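Local atomic coordinates of sensor protein (PDB entry 2R78), a protein that is the PAS domain of a sensor protein that probably acts as a histidine kinase, passing phosphate from ATP to a protein histidine. Residues I24-V36 against Y46-V58. Residues are numbered along the deposited sequence; the frame is centred on the assembly and turned at random.
Sequences IFIMDAEGHYLDV and YTRDEFLALDWGV. With ACT (acetate ion), chain G.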
loop_
_atom_site.group_PDB
_atom_site.type_symbol
_atom_site.label_atom_id
_atom_site.label_comp_id
_atom_site.label_asym_id
_atom_site.label_seq_id
_atom_site.Cartn_x
_atom_site.Cartn_y
_atom_site.Cartn_z
ATOM N N ILE B 24 -6.835 -2.777 0.028
ATOM C CA ILE B 24 -6.149 -3.592 1.038
ATOM C C ILE B 24 -7.229 -4.227 1.902
ATOM O O ILE B 24 -8.171 -3.558 2.311
ATOM C CB ILE B 24 -5.164 -2.764 1.930
ATOM C CG1 ILE B 24 -4.143 -1.997 1.086
ATOM C CG2 ILE B 24 -4.473 -3.675 2.941
ATOM C CD1 ILE B 24 -3.309 -0.965 1.877
ATOM N N PHE B 25 -7.100 -5.525 2.146
ATOM C CA PHE B 25 -8.031 -6.233 2.989
ATOM C C PHE B 25 -7.269 -7.124 3.968
ATOM O O PHE B 25 -6.124 -7.527 3.706
ATOM C CB PHE B 25 -9.101 -7.002 2.179
ATOM C CG PHE B 25 -8.564 -8.072 1.251
ATOM C CD1 PHE B 25 -8.407 -9.380 1.686
ATOM C CD2 PHE B 25 -8.269 -7.777 -0.079
ATOM C CE1 PHE B 25 -7.941 -10.368 0.807
ATOM C CE2 PHE B 25 -7.808 -8.771 -0.954
ATOM C CZ PHE B 25 -7.626 -10.048 -0.497
ATOM N N ILE B 26 -7.891 -7.366 5.109
ATOM C CA ILE B 26 -7.362 -8.319 6.078
ATOM C C ILE B 26 -8.384 -9.402 6.244
ATOM O O ILE B 26 -9.556 -9.075 6.354
ATOM C CB ILE B 26 -7.139 -7.683 7.488
ATOM C CG1 ILE B 26 -6.310 -6.389 7.399
ATOM C CG2 ILE B 26 -6.464 -8.657 8.425
ATOM C CD1 ILE B 26 -4.948 -6.506 6.748
HETATM N N MSE B 27 -7.964 -10.672 6.246
HETATM C CA MSE B 27 -8.901 -11.751 6.597
HETATM C C MSE B 27 -8.270 -12.716 7.575
HETATM O O MSE B 27 -7.057 -12.739 7.727
HETATM C CB MSE B 27 -9.423 -12.492 5.368
HETATM C CG MSE B 27 -8.367 -13.078 4.494
HETATM SE SE MSE B 27 -9.206 -13.760 2.852
HETATM C CE MSE B 27 -10.713 -12.604 2.664
ATOM N N ASP B 28 -9.092 -13.482 8.279
ATOM C CA ASP B 28 -8.536 -14.518 9.170
ATOM C C ASP B 28 -8.209 -15.760 8.339
ATOM O O ASP B 28 -8.461 -15.806 7.131
ATOM C CB ASP B 28 -9.464 -14.815 10.386
ATOM C CG ASP B 28 -10.807 -15.444 10.005
ATOM O OD1 ASP B 28 -10.905 -16.006 8.892
ATOM O OD2 ASP B 28 -11.759 -15.394 10.842
ATOM N N ALA B 29 -7.609 -16.756 8.983
ATOM C CA ALA B 29 -7.170 -17.946 8.291
ATOM C C ALA B 29 -8.337 -18.753 7.730
ATOM O O ALA B 29 -8.141 -19.583 6.859
ATOM C CB ALA B 29 -6.281 -18.830 9.203
ATOM N N GLU B 30 -9.542 -18.521 8.220
ATOM C CA GLU B 30 -10.736 -19.211 7.714
ATOM C C GLU B 30 -11.469 -18.469 6.591
ATOM O O GLU B 30 -12.523 -18.934 6.122
ATOM C CB GLU B 30 -11.722 -19.416 8.838
ATOM C CG GLU B 30 -11.207 -20.319 9.925
ATOM C CD GLU B 30 -12.271 -20.582 10.957
ATOM O OE1 GLU B 30 -12.561 -19.687 11.796
ATOM O OE2 GLU B 30 -12.832 -21.690 10.903
ATOM N N GLY B 31 -10.924 -17.325 6.163
ATOM C CA GLY B 31 -11.481 -16.565 5.047
ATOM C C GLY B 31 -12.524 -15.524 5.366
ATOM O O GLY B 31 -13.141 -14.957 4.464
ATOM N N HIS B 32 -12.715 -15.238 6.655
ATOM C CA HIS B 32 -13.629 -14.191 7.068
ATOM C C HIS B 32 -12.926 -12.843 6.933
ATOM O O HIS B 32 -11.821 -12.655 7.479
ATOM C CB HIS B 32 -14.045 -14.373 8.519
ATOM C CG HIS B 32 -14.601 -15.726 8.835
ATOM N ND1 HIS B 32 -15.700 -16.246 8.194
ATOM C CD2 HIS B 32 -14.215 -16.657 9.743
ATOM C CE1 HIS B 32 -15.974 -17.443 8.692
ATOM N NE2 HIS B 32 -15.088 -17.717 9.632
ATOM N N TYR B 33 -13.538 -11.928 6.194
ATOM C CA TYR B 33 -12.990 -10.577 6.072
ATOM C C TYR B 33 -13.084 -9.860 7.429
ATOM O O TYR B 33 -14.140 -9.847 8.058
ATOM C CB TYR B 33 -13.665 -9.795 4.959
ATOM C CG TYR B 33 -13.216 -10.182 3.556
ATOM C CD1 TYR B 33 -12.009 -9.741 3.039
ATOM C CD2 TYR B 33 -14.003 -10.956 2.733
ATOM C CE1 TYR B 33 -11.618 -10.057 1.732
ATOM C CE2 TYR B 33 -13.590 -11.303 1.417
ATOM C CZ TYR B 33 -12.425 -10.831 0.921
ATOM O OH TYR B 33 -11.972 -11.125 -0.366
ATOM N N LEU B 34 -11.946 -9.298 7.857
ATOM C CA LEU B 34 -11.789 -8.611 9.166
ATOM C C LEU B 34 -11.665 -7.078 9.034
ATOM O O LEU B 34 -12.133 -6.308 9.920
ATOM C CB LEU B 34 -10.549 -9.127 9.890
ATOM C CG LEU B 34 -10.434 -10.611 10.293
ATOM C CD1 LEU B 34 -9.173 -10.861 11.023
ATOM C CD2 LEU B 34 -11.616 -11.043 11.141
ATOM N N ASP B 35 -11.039 -6.625 7.956
ATOM C CA ASP B 35 -10.992 -5.190 7.667
ATOM C C ASP B 35 -10.789 -4.976 6.179
ATOM O O ASP B 35 -10.324 -5.894 5.466
ATOM C CB ASP B 35 -9.877 -4.517 8.476
ATOM C CG ASP B 35 -10.128 -3.043 8.760
ATOM O OD1 ASP B 35 -11.112 -2.449 8.213
ATOM O OD2 ASP B 35 -9.304 -2.469 9.541
ATOM N N VAL B 36 -11.171 -3.788 5.714
ATOM C CA VAL B 36 -11.091 -3.391 4.303
ATOM C C VAL B 36 -10.886 -1.894 4.230
ATOM O O VAL B 36 -11.476 -1.133 5.006
ATOM C CB VAL B 36 -12.355 -3.743 3.459
ATOM C CG1 VAL B 36 -12.435 -5.236 3.278
ATOM C CG2 VAL B 36 -13.622 -3.134 4.079
ATOM N N TYR B 46 -19.236 -0.615 -1.763
ATOM C CA TYR B 46 -19.721 -1.265 -0.540
ATOM C C TYR B 46 -19.291 -0.430 0.643
ATOM O O TYR B 46 -18.270 0.262 0.576
ATOM C CB TYR B 46 -19.094 -2.648 -0.346
ATOM C CG TYR B 46 -19.688 -3.782 -1.149
ATOM C CD1 TYR B 46 -20.311 -3.553 -2.372
ATOM C CD2 TYR B 46 -19.591 -5.094 -0.697
ATOM C CE1 TYR B 46 -20.836 -4.591 -3.113
ATOM C CE2 TYR B 46 -20.115 -6.141 -1.435
ATOM C CZ TYR B 46 -20.724 -5.876 -2.657
ATOM O OH TYR B 46 -21.263 -6.887 -3.415
ATOM N N THR B 47 -20.041 -0.518 1.736
ATOM C CA THR B 47 -19.575 0.036 2.998
ATOM C C THR B 47 -18.681 -1.010 3.649
ATOM O O THR B 47 -18.761 -2.197 3.325
ATOM C CB THR B 47 -20.720 0.382 3.986
ATOM O OG1 THR B 47 -21.287 -0.822 4.521
ATOM C CG2 THR B 47 -21.790 1.245 3.312
ATOM N N ARG B 48 -17.846 -0.555 4.581
ATOM C CA ARG B 48 -17.002 -1.436 5.375
ATOM C C ARG B 48 -17.805 -2.544 6.077
ATOM O O ARG B 48 -17.397 -3.693 6.083
ATOM C CB ARG B 48 -16.189 -0.609 6.405
ATOM C CG ARG B 48 -15.125 -1.385 7.160
ATOM C CD ARG B 48 -14.259 -0.465 8.065
ATOM N NE ARG B 48 -13.400 -1.221 8.978
ATOM C CZ ARG B 48 -13.829 -1.846 10.079
ATOM N NH1 ARG B 48 -15.106 -1.789 10.452
ATOM N NH2 ARG B 48 -12.977 -2.536 10.833
ATOM N N ASP B 49 -18.955 -2.202 6.657
ATOM C CA ASP B 49 -19.767 -3.196 7.371
ATOM C C ASP B 49 -20.351 -4.276 6.474
ATOM O O ASP B 49 -20.468 -5.424 6.875
ATOM C CB ASP B 49 -20.903 -2.488 8.128
ATOM C CG ASP B 49 -20.374 -1.553 9.181
ATOM O OD1 ASP B 49 -19.234 -1.797 9.653
ATOM O OD2 ASP B 49 -21.076 -0.569 9.523
ATOM N N GLU B 50 -20.693 -3.889 5.260
ATOM C CA GLU B 50 -21.240 -4.813 4.265
ATOM C C GLU B 50 -20.171 -5.754 3.753
ATOM O O GLU B 50 -20.386 -6.960 3.618
ATOM C CB GLU B 50 -21.808 -4.021 3.115
ATOM C CG GLU B 50 -23.021 -3.259 3.537
ATOM C CD GLU B 50 -23.567 -2.389 2.453
ATOM O OE1 GLU B 50 -22.782 -1.785 1.671
ATOM O OE2 GLU B 50 -24.808 -2.313 2.383
ATOM N N PHE B 51 -18.995 -5.187 3.507
ATOM C CA PHE B 51 -17.866 -5.995 3.102
ATOM C C PHE B 51 -17.501 -7.009 4.188
ATOM O O PHE B 51 -17.189 -8.160 3.889
ATOM C CB PHE B 51 -16.674 -5.108 2.744
ATOM C CG PHE B 51 -15.753 -5.732 1.779
ATOM C CD1 PHE B 51 -15.681 -5.288 0.473
ATOM C CD2 PHE B 51 -14.942 -6.766 2.171
ATOM C CE1 PHE B 51 -14.821 -5.888 -0.431
ATOM C CE2 PHE B 51 -14.067 -7.357 1.263
ATOM C CZ PHE B 51 -14.014 -6.913 -0.021
ATOM N N LEU B 52 -17.593 -6.607 5.460
ATOM C CA LEU B 52 -17.223 -7.484 6.556
ATOM C C LEU B 52 -18.234 -8.604 6.869
ATOM O O LEU B 52 -18.007 -9.417 7.764
ATOM C CB LEU B 52 -16.916 -6.638 7.813
ATOM C CG LEU B 52 -15.684 -5.726 7.646
ATOM C CD1 LEU B 52 -15.441 -4.901 8.909
ATOM C CD2 LEU B 52 -14.414 -6.486 7.273
ATOM N N ALA B 53 -19.318 -8.663 6.109
ATOM C CA ALA B 53 -20.215 -9.817 6.171
ATOM C C ALA B 53 -19.825 -10.867 5.133
ATOM O O ALA B 53 -20.400 -11.966 5.106
ATOM C CB ALA B 53 -21.652 -9.377 5.964
ATOM N N LEU B 54 -18.848 -10.537 4.291
ATOM C CA LEU B 54 -18.412 -11.441 3.221
ATOM C C LEU B 54 -17.318 -12.395 3.681
ATOM O O LEU B 54 -16.499 -12.115 4.592
ATOM C CB LEU B 54 -17.909 -10.655 2.004
ATOM C CG LEU B 54 -18.859 -9.802 1.148
ATOM C CD1 LEU B 54 -18.107 -8.881 0.211
ATOM C CD2 LEU B 54 -19.796 -10.697 0.335
ATOM N N ASP B 55 -17.308 -13.534 3.014
ATOM C CA ASP B 55 -16.247 -14.483 3.116
ATOM C C ASP B 55 -15.543 -14.616 1.768
ATOM O O ASP B 55 -16.139 -14.382 0.692
ATOM C CB ASP B 55 -16.789 -15.823 3.520
ATOM C CG ASP B 55 -17.392 -15.802 4.915
ATOM O OD1 ASP B 55 -16.838 -15.102 5.800
ATOM O OD2 ASP B 55 -18.429 -16.463 5.083
ATOM N N TRP B 56 -14.276 -14.995 1.883
ATOM C CA TRP B 56 -13.378 -15.218 0.780
ATOM C C TRP B 56 -14.044 -16.111 -0.230
ATOM O O TRP B 56 -14.537 -17.178 0.129
ATOM C CB TRP B 56 -12.123 -15.894 1.290
ATOM C CG TRP B 56 -11.087 -16.298 0.318
ATOM C CD1 TRP B 56 -10.669 -17.557 0.077
ATOM C CD2 TRP B 56 -10.178 -15.432 -0.386
ATOM N NE1 TRP B 56 -9.608 -17.547 -0.773
ATOM C CE2 TRP B 56 -9.277 -16.252 -1.080
ATOM C CE3 TRP B 56 -10.048 -14.044 -0.496
ATOM C CZ2 TRP B 56 -8.248 -15.730 -1.884
ATOM C CZ3 TRP B 56 -9.073 -13.532 -1.331
ATOM C CH2 TRP B 56 -8.163 -14.371 -1.990
ATOM N N GLY B 57 -14.094 -15.623 -1.475
ATOM C CA GLY B 57 -14.617 -16.408 -2.586
ATOM C C GLY B 57 -16.000 -15.997 -3.128
ATOM O O GLY B 57 -16.333 -16.223 -4.267
ATOM N N VAL B 58 -16.779 -15.340 -2.298
ATOM C CA VAL B 58 -18.125 -14.947 -2.687
ATOM C C VAL B 58 -18.086 -13.908 -3.820
ATOM O O VAL B 58 -18.730 -14.075 -4.846
ATOM C CB VAL B 58 -18.850 -14.380 -1.455
ATOM C CG1 VAL B 58 -20.193 -13.748 -1.860
ATOM C CG2 VAL B 58 -19.030 -15.497 -0.390
HETATM C C ACT G . -12.897 -13.045 -3.251
HETATM O O ACT G . -13.234 -12.810 -2.061
HETATM O OXT ACT G . -13.661 -13.821 -3.903
HETATM C CH3 ACT G . -11.638 -12.435 -3.849
#
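Tyr33 and Phe51 meet edge to face: CE2 of Phe51 stands over the centre of the Tyr33 ring, with the planes at 83°. Phe51 CG lies anti to the backbone N (chi1 -153°), which carries the ring toward strand 33-36. Val36 lies over one face of Phe51, and Ile40 and Ile44 of helix 38-44 also pack on that ring. Met27, here selenomethionine, sets its selenium obliquely against the Trp56 ring (Met27 SE to Trp56 CE3 3.5 Å). Trp56 NE1 is hydrogen-bonded to Ser71 OG. The Tyr33 hydroxyl passes the edge of Trp56 and donates to an acetate oxygen (OH to O 2.7 Å). Gly57 N donates to the same oxygen. With an alanine at Tyr33, the edge of Phe51 would probably lose its aromatic face and the acetate one donor.

Further out, a single bridge pairs His32 with Asp55; Trp56 N donates to Gly31 O (2.8 Å), and Tyr33 N to Leu54 O only weakly. His32 ND1 donates nearly straight to Asp55 OD1 (2.9 Å), from above the carboxylate plane. Arg48 NE forms a salt bridge with Asp35 OD1 (2.7 Å). Val36 N reaches that oxygen from the opposite face. Polar ties thus flank an aromatic core. The acetate, probably from the crystallisation liquor, is consistent with a small-anion site but does not prove one.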